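Local coordinates for protein polynucleotide 5'-triphosphatase (Acanthamoeba polyphaga mimivirus, PDB 3BGY) that removes the 5'-terminal phosphate of triphosphate-ended RNA as the metal-dependent tunnel triphosphatase domain of a multifunctional viral mRNA-capping enzyme, at residues S75-D80 / R169-Y174; K81-V86 / V125-G130; N69-I74 / R85-N90. All coordinates share one frame; numbering follows the deposited sequence. Where two conformers were deposited one is given.

Interaction 1 (S75-D80 / R169-Y174)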
loop_
_atom_site.group_PDB
_atom_site.type_symbol
_atom_site.label_atom_id
_atom_site.label_comp_id
_atom_site.label_asym_id
_atom_site.label_seq_id
_atom_site.Cartn_x
_atom_site.Cartn_y
_atom_site.Cartn_z
ATOM N N SER A 75 -11.991 -0.945 0.342
ATOM C CA SER A 75 -11.874 0.365 -0.271
ATOM C C SER A 75 -13.192 0.831 -0.861
ATOM O O SER A 75 -13.808 0.105 -1.647
ATOM C CB SER A 75 -10.853 0.325 -1.404
ATOM O OG SER A 75 -9.564 -0.020 -0.933
ATOM N N LEU A 76 -13.607 2.039 -0.479
ATOM C CA LEU A 76 -14.809 2.656 -1.060
ATOM C C LEU A 76 -14.292 3.595 -2.119
ATOM O O LEU A 76 -13.537 4.520 -1.819
ATOM C CB LEU A 76 -15.610 3.445 -0.032
ATOM C CG LEU A 76 -16.018 2.724 1.230
ATOM C CD1 LEU A 76 -16.843 3.728 2.040
ATOM C CD2 LEU A 76 -16.844 1.456 0.940
ATOM N N ILE A 77 -14.685 3.334 -3.366
ATOM C CA ILE A 77 -14.218 4.105 -4.519
ATOM C C ILE A 77 -15.321 5.025 -5.012
ATOM O O ILE A 77 -16.349 4.586 -5.491
ATOM C CB ILE A 77 -13.724 3.161 -5.636
ATOM C CG1 ILE A 77 -12.687 2.193 -5.053
ATOM C CG2 ILE A 77 -13.065 3.974 -6.799
ATOM C CD1 ILE A 77 -12.553 0.909 -5.844
ATOM N N PHE A 78 -15.033 6.317 -4.952
ATOM C CA PHE A 78 -16.001 7.350 -5.290
ATOM C C PHE A 78 -15.999 7.746 -6.762
ATOM O O PHE A 78 -15.033 7.466 -7.461
ATOM C CB PHE A 78 -15.748 8.551 -4.373
ATOM C CG PHE A 78 -16.137 8.308 -2.967
ATOM C CD1 PHE A 78 -15.229 7.731 -2.077
ATOM C CD2 PHE A 78 -17.444 8.604 -2.521
ATOM C CE1 PHE A 78 -15.612 7.436 -0.732
ATOM C CE2 PHE A 78 -17.839 8.319 -1.189
ATOM C CZ PHE A 78 -16.914 7.724 -0.292
ATOM N N PRO A 79 -17.085 8.396 -7.254
ATOM C CA PRO A 79 -17.148 8.815 -8.660
ATOM C C PRO A 79 -15.981 9.699 -9.096
ATOM O O PRO A 79 -15.573 9.645 -10.257
ATOM C CB PRO A 79 -18.474 9.572 -8.726
ATOM C CG PRO A 79 -19.300 8.853 -7.792
ATOM C CD PRO A 79 -18.408 8.549 -6.627
ATOM N N ASP A 80 -15.388 10.446 -8.151
ATOM C CA ASP A 80 -14.254 11.307 -8.477
ATOM C C ASP A 80 -12.926 10.537 -8.506
ATOM O O ASP A 80 -11.867 11.137 -8.705
ATOM C CB ASP A 80 -14.173 12.541 -7.538
ATOM C CG ASP A 80 -13.834 12.181 -6.067
ATOM O OD1 ASP A 80 -13.762 10.978 -5.697
ATOM O OD2 ASP A 80 -13.623 13.130 -5.274
ATOM N N ARG A 169 -18.262 2.342 -5.528
ATOM C CA ARG A 169 -17.776 1.023 -5.914
ATOM C C ARG A 169 -17.010 0.492 -4.690
ATOM O O ARG A 169 -16.510 1.291 -3.884
ATOM C CB ARG A 169 -16.824 1.105 -7.126
ATOM C CG ARG A 169 -17.481 1.484 -8.466
ATOM C CD ARG A 169 -16.387 1.797 -9.511
ATOM N NE ARG A 169 -16.842 1.925 -10.913
ATOM C CZ ARG A 169 -17.402 3.021 -11.427
ATOM N NH1 ARG A 169 -17.606 4.094 -10.670
ATOM N NH2 ARG A 169 -17.668 3.088 -12.734
ATOM N N ILE A 170 -17.001 -0.819 -4.475
ATOM C CA ILE A 170 -16.249 -1.364 -3.341
ATOM C C ILE A 170 -15.280 -2.438 -3.818
ATOM O O ILE A 170 -15.606 -3.240 -4.698
ATOM C CB ILE A 170 -17.146 -1.966 -2.241
ATOM C CG1 ILE A 170 -18.239 -0.973 -1.844
ATOM C CG2 ILE A 170 -16.311 -2.264 -0.978
ATOM C CD1 ILE A 170 -19.320 -1.600 -1.002
ATOM N N MET A 171 -14.081 -2.426 -3.245
ATOM C CA MET A 171 -13.063 -3.418 -3.567
ATOM C C MET A 171 -12.511 -3.995 -2.269
ATOM O O MET A 171 -12.363 -3.275 -1.268
ATOM C CB MET A 171 -11.945 -2.800 -4.409
ATOM C CG MET A 171 -10.841 -3.774 -4.805
ATOM S SD MET A 171 -9.594 -2.953 -5.760
ATOM C CE MET A 171 -9.178 -1.559 -4.661
ATOM N N TYR A 172 -12.261 -5.303 -2.294
ATOM C CA TYR A 172 -11.733 -6.036 -1.141
ATOM C C TYR A 172 -10.389 -6.631 -1.457
ATOM O O TYR A 172 -10.191 -7.167 -2.541
ATOM C CB TYR A 172 -12.664 -7.181 -0.757
ATOM C CG TYR A 172 -14.069 -6.714 -0.499
ATOM C CD1 TYR A 172 -14.433 -6.209 0.762
ATOM C CD2 TYR A 172 -15.033 -6.693 -1.537
ATOM C CE1 TYR A 172 -15.716 -5.695 0.989
ATOM C CE2 TYR A 172 -16.351 -6.164 -1.313
ATOM C CZ TYR A 172 -16.662 -5.677 -0.046
ATOM O OH TYR A 172 -17.906 -5.183 0.213
ATOM N N ARG A 173 -9.432 -6.434 -0.555
ATOM C CA ARG A 173 -8.112 -7.022 -0.738
ATOM C C ARG A 173 -7.693 -7.639 0.578
ATOM O O ARG A 173 -7.596 -6.936 1.569
ATOM C CB ARG A 173 -7.072 -5.986 -1.182
ATOM C CG ARG A 173 -7.267 -5.529 -2.617
ATOM C CD ARG A 173 -6.193 -4.581 -3.080
ATOM N NE ARG A 173 -6.402 -4.260 -4.491
ATOM C CZ ARG A 173 -6.139 -3.084 -5.054
ATOM N NH1 ARG A 173 -5.649 -2.082 -4.333
ATOM N NH2 ARG A 173 -6.435 -2.887 -6.335
ATOM N N TYR A 174 -7.497 -8.953 0.580
ATOM C CA TYR A 174 -7.037 -9.662 1.767
ATOM C C TYR A 174 -5.537 -9.793 1.542
ATOM O O TYR A 174 -5.071 -10.395 0.543
ATOM C CB TYR A 174 -7.673 -11.044 1.913
ATOM C CG TYR A 174 -7.279 -11.709 3.220
ATOM C CD1 TYR A 174 -7.684 -11.170 4.444
ATOM C CD2 TYR A 174 -6.430 -12.840 3.236
ATOM C CE1 TYR A 174 -7.251 -11.731 5.675
ATOM C CE2 TYR A 174 -5.993 -13.417 4.467
ATOM C CZ TYR A 174 -6.409 -12.855 5.673
ATOM O OH TYR A 174 -5.984 -13.435 6.855
HETATM O O HOH W 1 -9.070 -2.699 -1.014
HETATM O O HOH W 2 -17.425 5.036 -7.909
#

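Interaction 2 (K81-V86 / V125-G130). With ACT (acetate ion), chain D.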
loop_
_atom_site.group_PDB
_atom_site.type_symbol
_atom_site.label_atom_id
_atom_site.label_comp_id
_atom_site.label_asym_id
_atom_site.label_seq_id
_atom_site.Cartn_x
_atom_site.Cartn_y
_atom_site.Cartn_z
ATOM N N LYS A 81 -13.013 9.211 -8.283
ATOM C CA LYS A 81 -11.880 8.257 -8.297
ATOM C C LYS A 81 -11.042 8.231 -7.018
ATOM O O LYS A 81 -10.067 7.465 -6.910
ATOM C CB LYS A 81 -10.969 8.426 -9.538
ATOM C CG LYS A 81 -11.694 8.266 -10.884
ATOM C CD LYS A 81 -10.796 8.695 -12.040
ATOM C CE LYS A 81 -11.542 8.672 -13.373
ATOM N NZ LYS A 81 -12.689 9.635 -13.445
ATOM N N ASN A 82 -11.442 9.039 -6.035
ATOM C CA ASN A 82 -10.736 9.048 -4.766
ATOM C C ASN A 82 -11.257 7.908 -3.910
ATOM O O ASN A 82 -12.319 7.329 -4.195
ATOM C CB ASN A 82 -10.810 10.418 -4.102
ATOM C CG ASN A 82 -10.115 11.467 -4.921
ATOM O OD1 ASN A 82 -9.045 11.203 -5.493
ATOM N ND2 ASN A 82 -10.742 12.627 -5.066
ATOM N N VAL A 83 -10.508 7.571 -2.863
ATOM C CA VAL A 83 -10.813 6.366 -2.118
ATOM C C VAL A 83 -10.815 6.559 -0.618
ATOM O O VAL A 83 -9.960 7.228 -0.099
ATOM C CB VAL A 83 -9.720 5.263 -2.469
ATOM C CG1 VAL A 83 -9.878 3.994 -1.624
ATOM C CG2 VAL A 83 -9.802 4.892 -3.955
ATOM N N TYR A 84 -11.756 5.897 0.053
ATOM C CA TYR A 84 -11.834 5.906 1.528
ATOM C C TYR A 84 -11.570 4.439 1.848
ATOM O O TYR A 84 -12.364 3.561 1.479
ATOM C CB TYR A 84 -13.245 6.319 2.017
ATOM C CG TYR A 84 -13.324 6.498 3.536
ATOM C CD1 TYR A 84 -13.001 7.724 4.138
ATOM C CD2 TYR A 84 -13.763 5.443 4.351
ATOM C CE1 TYR A 84 -13.138 7.894 5.556
ATOM C CE2 TYR A 84 -13.900 5.597 5.753
ATOM C CZ TYR A 84 -13.588 6.820 6.330
ATOM O OH TYR A 84 -13.739 6.975 7.687
ATOM N N ARG A 85 -10.418 4.159 2.450
ATOM C CA ARG A 85 -10.033 2.772 2.736
ATOM C C ARG A 85 -9.870 2.427 4.210
ATOM O O ARG A 85 -9.194 3.134 4.940
ATOM C CB ARG A 85 -8.718 2.445 2.008
ATOM C CG ARG A 85 -8.213 0.987 2.151
ATOM C CD ARG A 85 -6.833 0.833 1.551
ATOM N NE ARG A 85 -5.830 1.569 2.317
ATOM C CZ ARG A 85 -4.544 1.669 1.973
ATOM N NH1 ARG A 85 -4.089 1.077 0.874
ATOM N NH2 ARG A 85 -3.709 2.364 2.727
ATOM N N VAL A 86 -10.500 1.332 4.620
ATOM C CA VAL A 86 -10.380 0.842 5.981
ATOM C C VAL A 86 -9.583 -0.473 5.959
ATOM O O VAL A 86 -9.885 -1.370 5.158
ATOM C CB VAL A 86 -11.767 0.604 6.614
ATOM C CG1 VAL A 86 -11.648 -0.165 7.911
ATOM C CG2 VAL A 86 -12.448 1.934 6.858
ATOM N N VAL A 125 -7.806 5.587 5.914
ATOM C CA VAL A 125 -7.150 6.591 5.106
ATOM C C VAL A 125 -8.042 7.085 3.982
ATOM O O VAL A 125 -8.900 6.358 3.472
ATOM C CB VAL A 125 -5.798 6.072 4.423
ATOM C CG1 VAL A 125 -4.713 5.755 5.458
ATOM C CG2 VAL A 125 -6.050 4.870 3.498
ATOM N N TYR A 126 -7.839 8.341 3.621
ATOM C CA TYR A 126 -8.525 8.926 2.483
ATOM C C TYR A 126 -7.393 9.130 1.471
ATOM O O TYR A 126 -6.421 9.840 1.729
ATOM C CB TYR A 126 -9.223 10.237 2.854
ATOM C CG TYR A 126 -9.791 10.946 1.646
ATOM C CD1 TYR A 126 -11.001 10.520 1.052
ATOM C CD2 TYR A 126 -9.094 12.025 1.063
ATOM C CE1 TYR A 126 -11.496 11.154 -0.115
ATOM C CE2 TYR A 126 -9.578 12.666 -0.082
ATOM C CZ TYR A 126 -10.779 12.227 -0.661
ATOM O OH TYR A 126 -11.233 12.865 -1.784
ATOM N N LYS A 127 -7.559 8.520 0.306
ATOM C CA LYS A 127 -6.538 8.549 -0.734
ATOM C C LYS A 127 -6.966 9.462 -1.854
ATOM O O LYS A 127 -7.976 9.202 -2.506
ATOM C CB LYS A 127 -6.327 7.135 -1.279
ATOM C CG LYS A 127 -5.768 6.138 -0.285
ATOM C CD LYS A 127 -5.757 4.710 -0.861
ATOM C CE LYS A 127 -4.455 4.372 -1.602
ATOM N NZ LYS A 127 -4.076 5.317 -2.695
ATOM N N ASN A 128 -6.226 10.550 -2.047
ATOM C CA ASN A 128 -6.540 11.498 -3.116
ATOM C C ASN A 128 -5.737 11.011 -4.317
ATOM O O ASN A 128 -4.544 11.308 -4.453
ATOM C CB ASN A 128 -6.150 12.947 -2.728
ATOM C CG ASN A 128 -6.467 13.970 -3.827
ATOM O OD1 ASN A 128 -6.697 13.623 -4.992
ATOM N ND2 ASN A 128 -6.414 15.239 -3.465
ATOM N N ARG A 129 -6.406 10.240 -5.165
ATOM C CA ARG A 129 -5.763 9.672 -6.334
ATOM C C ARG A 129 -5.439 10.665 -7.443
ATOM O O ARG A 129 -4.690 10.336 -8.361
ATOM C CB ARG A 129 -6.575 8.485 -6.841
ATOM C CG ARG A 129 -6.556 7.312 -5.853
ATOM C CD ARG A 129 -6.740 5.968 -6.542
ATOM N NE ARG A 129 -6.356 4.861 -5.668
ATOM C CZ ARG A 129 -6.670 3.581 -5.874
ATOM N NH1 ARG A 129 -7.381 3.220 -6.939
ATOM N NH2 ARG A 129 -6.296 2.656 -4.995
ATOM N N GLY A 130 -5.925 11.898 -7.301
ATOM C CA GLY A 130 -5.695 12.916 -8.313
ATOM C C GLY A 130 -4.505 13.831 -8.102
ATOM O O GLY A 130 -4.091 14.512 -9.042
HETATM C C ACT D . -14.738 12.125 -2.300
HETATM O O ACT D . -15.907 12.689 -2.709
HETATM O OXT ACT D . -13.669 12.504 -2.712
HETATM C CH3 ACT D . -14.764 11.036 -1.310
HETATM O O HOH W 3 -9.473 5.216 -8.191
HETATM O O HOH W 4 -8.546 14.893 -6.350
#

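Interaction 3 (N69-I74 / R85-N90)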
loop_
_atom_site.group_PDB
_atom_site.type_symbol
_atom_site.label_atom_id
_atom_site.label_comp_id
_atom_site.label_asym_id
_atom_site.label_seq_id
_atom_site.Cartn_x
_atom_site.Cartn_y
_atom_site.Cartn_z
ATOM N N ASN A 69 1.804 -9.014 8.919
ATOM C CA ASN A 69 0.385 -8.923 9.281
ATOM C C ASN A 69 -0.513 -9.489 8.213
ATOM O O ASN A 69 -0.213 -9.378 7.042
ATOM C CB ASN A 69 -0.051 -7.453 9.426
ATOM C CG ASN A 69 0.515 -6.773 10.648
ATOM O OD1 ASN A 69 0.175 -7.117 11.784
ATOM N ND2 ASN A 69 1.370 -5.787 10.425
ATOM N N ASN A 70 -1.645 -10.032 8.642
ATOM C CA ASN A 70 -2.698 -10.535 7.751
ATOM C C ASN A 70 -3.814 -9.497 8.007
ATOM O O ASN A 70 -4.146 -9.197 9.165
ATOM C CB ASN A 70 -3.246 -11.905 8.178
ATOM C CG ASN A 70 -2.215 -12.993 8.150
ATOM O OD1 ASN A 70 -1.489 -13.138 7.183
ATOM N ND2 ASN A 70 -2.168 -13.792 9.212
ATOM N N TYR A 71 -4.337 -8.883 6.954
ATOM C CA TYR A 71 -5.398 -7.890 7.120
ATOM C C TYR A 71 -6.308 -7.791 5.920
ATOM O O TYR A 71 -5.925 -8.155 4.822
ATOM C CB TYR A 71 -4.821 -6.502 7.457
ATOM C CG TYR A 71 -3.901 -5.880 6.426
ATOM C CD1 TYR A 71 -2.548 -6.244 6.352
ATOM C CD2 TYR A 71 -4.362 -4.858 5.583
ATOM C CE1 TYR A 71 -1.674 -5.585 5.459
ATOM C CE2 TYR A 71 -3.496 -4.189 4.694
ATOM C CZ TYR A 71 -2.162 -4.559 4.640
ATOM O OH TYR A 71 -1.328 -3.923 3.748
ATOM N N LEU A 72 -7.504 -7.255 6.141
ATOM C CA LEU A 72 -8.473 -7.069 5.070
ATOM C C LEU A 72 -8.660 -5.569 4.779
ATOM O O LEU A 72 -9.001 -4.786 5.681
ATOM C CB LEU A 72 -9.836 -7.679 5.480
ATOM C CG LEU A 72 -10.964 -7.449 4.472
ATOM C CD1 LEU A 72 -10.683 -8.167 3.191
ATOM C CD2 LEU A 72 -12.309 -7.869 5.056
ATOM N N ASP A 73 -8.402 -5.166 3.531
ATOM C CA ASP A 73 -8.619 -3.781 3.095
ATOM C C ASP A 73 -9.969 -3.673 2.413
ATOM O O ASP A 73 -10.264 -4.441 1.501
ATOM C CB ASP A 73 -7.595 -3.339 2.038
ATOM C CG ASP A 73 -6.322 -2.808 2.628
ATOM O OD1 ASP A 73 -6.255 -2.608 3.849
ATOM O OD2 ASP A 73 -5.387 -2.541 1.847
ATOM N N ILE A 74 -10.766 -2.686 2.821
ATOM C CA ILE A 74 -12.073 -2.463 2.202
ATOM C C ILE A 74 -11.971 -1.057 1.665
ATOM O O ILE A 74 -11.816 -0.092 2.416
ATOM C CB ILE A 74 -13.255 -2.572 3.205
ATOM C CG1 ILE A 74 -13.272 -3.943 3.873
ATOM C CG2 ILE A 74 -14.592 -2.443 2.465
ATOM C CD1 ILE A 74 -12.687 -3.941 5.255
ATOM N N ARG A 85 -10.418 4.159 2.450
ATOM C CA ARG A 85 -10.033 2.772 2.736
ATOM C C ARG A 85 -9.870 2.427 4.210
ATOM O O ARG A 85 -9.194 3.134 4.940
ATOM C CB ARG A 85 -8.718 2.445 2.008
ATOM C CG ARG A 85 -8.213 0.987 2.151
ATOM C CD ARG A 85 -6.833 0.833 1.551
ATOM N NE ARG A 85 -5.830 1.569 2.317
ATOM C CZ ARG A 85 -4.544 1.669 1.973
ATOM N NH1 ARG A 85 -4.089 1.077 0.874
ATOM N NH2 ARG A 85 -3.709 2.364 2.727
ATOM N N VAL A 86 -10.500 1.332 4.620
ATOM C CA VAL A 86 -10.380 0.842 5.981
ATOM C C VAL A 86 -9.583 -0.473 5.959
ATOM O O VAL A 86 -9.885 -1.370 5.158
ATOM C CB VAL A 86 -11.767 0.604 6.614
ATOM C CG1 VAL A 86 -11.648 -0.165 7.911
ATOM C CG2 VAL A 86 -12.448 1.934 6.858
ATOM N N SER A 87 -8.568 -0.586 6.817
ATOM C CA SER A 87 -7.799 -1.825 6.925
ATOM C C SER A 87 -8.129 -2.456 8.280
ATOM O O SER A 87 -7.923 -1.816 9.307
ATOM C CB SER A 87 -6.295 -1.542 6.862
ATOM O OG SER A 87 -5.978 -0.804 5.690
ATOM N N LEU A 88 -8.623 -3.685 8.259
ATOM C CA LEU A 88 -8.983 -4.421 9.485
ATOM C C LEU A 88 -7.871 -5.402 9.806
ATOM O O LEU A 88 -7.640 -6.341 9.039
ATOM C CB LEU A 88 -10.301 -5.157 9.280
ATOM C CG LEU A 88 -11.528 -4.301 8.973
ATOM C CD1 LEU A 88 -12.753 -5.202 8.798
ATOM C CD2 LEU A 88 -11.775 -3.299 10.113
ATOM N N PHE A 89 -7.217 -5.205 10.961
ATOM C CA PHE A 89 -6.097 -6.054 11.377
ATOM C C PHE A 89 -6.459 -7.133 12.389
ATOM O O PHE A 89 -5.701 -8.079 12.598
ATOM C CB PHE A 89 -4.949 -5.197 11.935
ATOM C CG PHE A 89 -4.225 -4.399 10.886
ATOM C CD1 PHE A 89 -4.694 -3.125 10.519
ATOM C CD2 PHE A 89 -3.049 -4.893 10.284
ATOM C CE1 PHE A 89 -4.010 -2.350 9.560
ATOM C CE2 PHE A 89 -2.352 -4.112 9.321
ATOM C CZ PHE A 89 -2.832 -2.845 8.959
ATOM N N ASN A 90 -7.602 -6.975 13.048
ATOM C CA ASN A 90 -8.005 -7.979 14.041
ATOM C C ASN A 90 -8.681 -9.158 13.310
ATOM O O ASN A 90 -9.704 -8.976 12.678
ATOM C CB ASN A 90 -8.932 -7.317 15.061
ATOM C CG ASN A 90 -9.412 -8.282 16.118
ATOM O OD1 ASN A 90 -10.375 -9.004 15.904
ATOM N ND2 ASN A 90 -8.715 -8.326 17.244
HETATM O O HOH W 5 -3.046 -8.594 11.734
#

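Interaction 1 (S75-D80 / R169-Y174)
Ile77 O is held by two donors. The backbone N of Arg169 reaches Ile77 O at 2.9 Å, and water 2 donates to the same Ile77 O at 2.7 Å. That water also accepts from NH1 of Arg169, in the plane of the guanidinium edge, so backbone and side chain of one arginine converge on a single carbonyl at the end of the strand. The return bond, from Ile77 N to Arg169 O, measures 2.8 Å and makes Ile77 and Arg169 a hydrogen-bonded antiparallel pair. Two residues along the pairing, Ser75 and Met171 form the next such pair, with Ser75 N 2.9 Å from Met171 O and 177° at the hydrogen. OG of Ser75 lies 2.7 Å from water 1, which gives only a weak bond to Met171 O.

Leu76 and Ile170, the non-hydrogen-bonded pair between them, project from the other face. They run alongside each other, and CD2 of Leu76 meets CG1 of Ile170 at 3.9 Å; Ser110 of helix 106-115 touches both side chains. On the face of Ser75 and Met171, the CG1 branch of Ile77 lies beside its own backbone N (chi1 -53°) and carries CD1 to within 4.0 Å of Met171 CB. On the same face, Val83 and Arg85 of the neighbouring strand 83-88 lie beside Ser75, and Val83 also touches Ile77. The short strand axes run at 153°, antiparallel with a twist, and the strands are adjacent members of the eight-stranded antiparallel sheet that closes into the barrel of a tunnel triphosphatase.

Interaction 2 (K81-V86 / V125-G130)
Val83 and Lys127 exchange a pair of backbone hydrogen bonds, the shorter from Lys127 N to Val83 O (2.8 Å, 176° at the hydrogen); Arg85 and Val125 exchange another, with Arg85 N 2.9 Å from Val125 O. Strands 83-88 and 122-136 are thereby joined as antiparallel neighbours in the tunnel barrel. Past the last paired residues, Asn82 OD1 takes a weak, bent bond from Arg129 N (129° at the hydrogen), while Asn128 OD1 accepts from Gly130 N in an Asx turn where the chain changes direction.

Water 3 links Lys81 O to Arg129 NH1. On the same face of the sheet as Lys127, Val83 turns CG2 to one face of the Arg129 guanidinium, 3.8 Å from NE. Arg85 and Val125 lie alongside, Val125 CG2 being 3.5 Å from Arg85 NE, and Lys127 bends its chain at chi3 (90°) over a face of the Arg85 guanidinium. Glu149 of strand 142-152 touches Lys127 and forms a weak, long ion pair with Arg85, so it may offset part of this positive charge. From the other face the Tyr126 ring reaches past Asn82 CB, and its hydroxyl donates to an acetate ion, probably from the crystallisation liquor, Tyr126 OH standing 2.6 Å from acetate OXT.

Interaction 3 (N69-I74 / R85-N90)
Phe89, Ile74 and Leu88 bury the most surface here, at two sites on opposite faces of a hairpin. Phe89 forms an offset stack with the ring of Tyr71: the centroids are 4.7 Å apart, the planes are inclined by 24°, and CE2 of Phe89 comes within 3.7 Å of Tyr71 CD1. Tyr71 takes part with its CB as well, a CH-pi contact over the Phe89 face with CB 4.0 Å from the ring centroid. Its CG sits between the backbone N and the carbonyl carbon (chi1 61°), which swings the ring across toward Phe89. Asn69 CB meets the edge of the Phe89 ring, and water 5 bridges Asn70 O and Phe89 O.

Ile74 and Leu88 meet on the other face, CD1 to CD1 at 3.8 Å. Ile74 has a chi2 of 101°, away from a staggered value, and its CD1 also lies 3.8 Å from Val86 O. Around them the backbone is stitched by reciprocal bonds within the pairs Leu72–Leu88 and Ile74–Val86, the shorter two being Leu88 N to Leu72 O and Ile74 N to Val86 O, each 2.8 Å.

Between these pairs, on the face of Tyr71, Ser87 OG donates to Asp73 OD1 at 2.6 Å, on the syn side but tilted out of the carboxylate plane. Asp73 OD2, hydrogen-bonded outside the two segments, adds long, weak ion pairs with Lys175 and with Arg85 NH1, whose N-H bonds do not point at it. Strands 122-136 and 169-183 flank this hairpin in the barrel, while Ile94 and Phe97 of helix 91-101 cover its Leu72, Ile74 and Leu88 face.

How the interactions relate
Strand 66-77 comes first, and after a short turn strand 83-88 folds back on it: interaction 3 closes this hairpin and the smallest loop. The chain then passes through helices 91-101 and 106-115 before strand 122-136 pairs with the other edge of strand 83-88 in interaction 2, which shares Arg85 and Val86 with interaction 3. Much later, strand 169-183 joins the far side of strand 66-77 in interaction 1. The span of interaction 1 encloses that of interaction 2, whereas interactions 1 and 3 cross. The backbone bonds Leu76 N–Tyr84 O and Asp73 N–Arg173 O continue the pairing, making 122-136, 83-88, 66-77 and 169-183 four consecutive barrel strands.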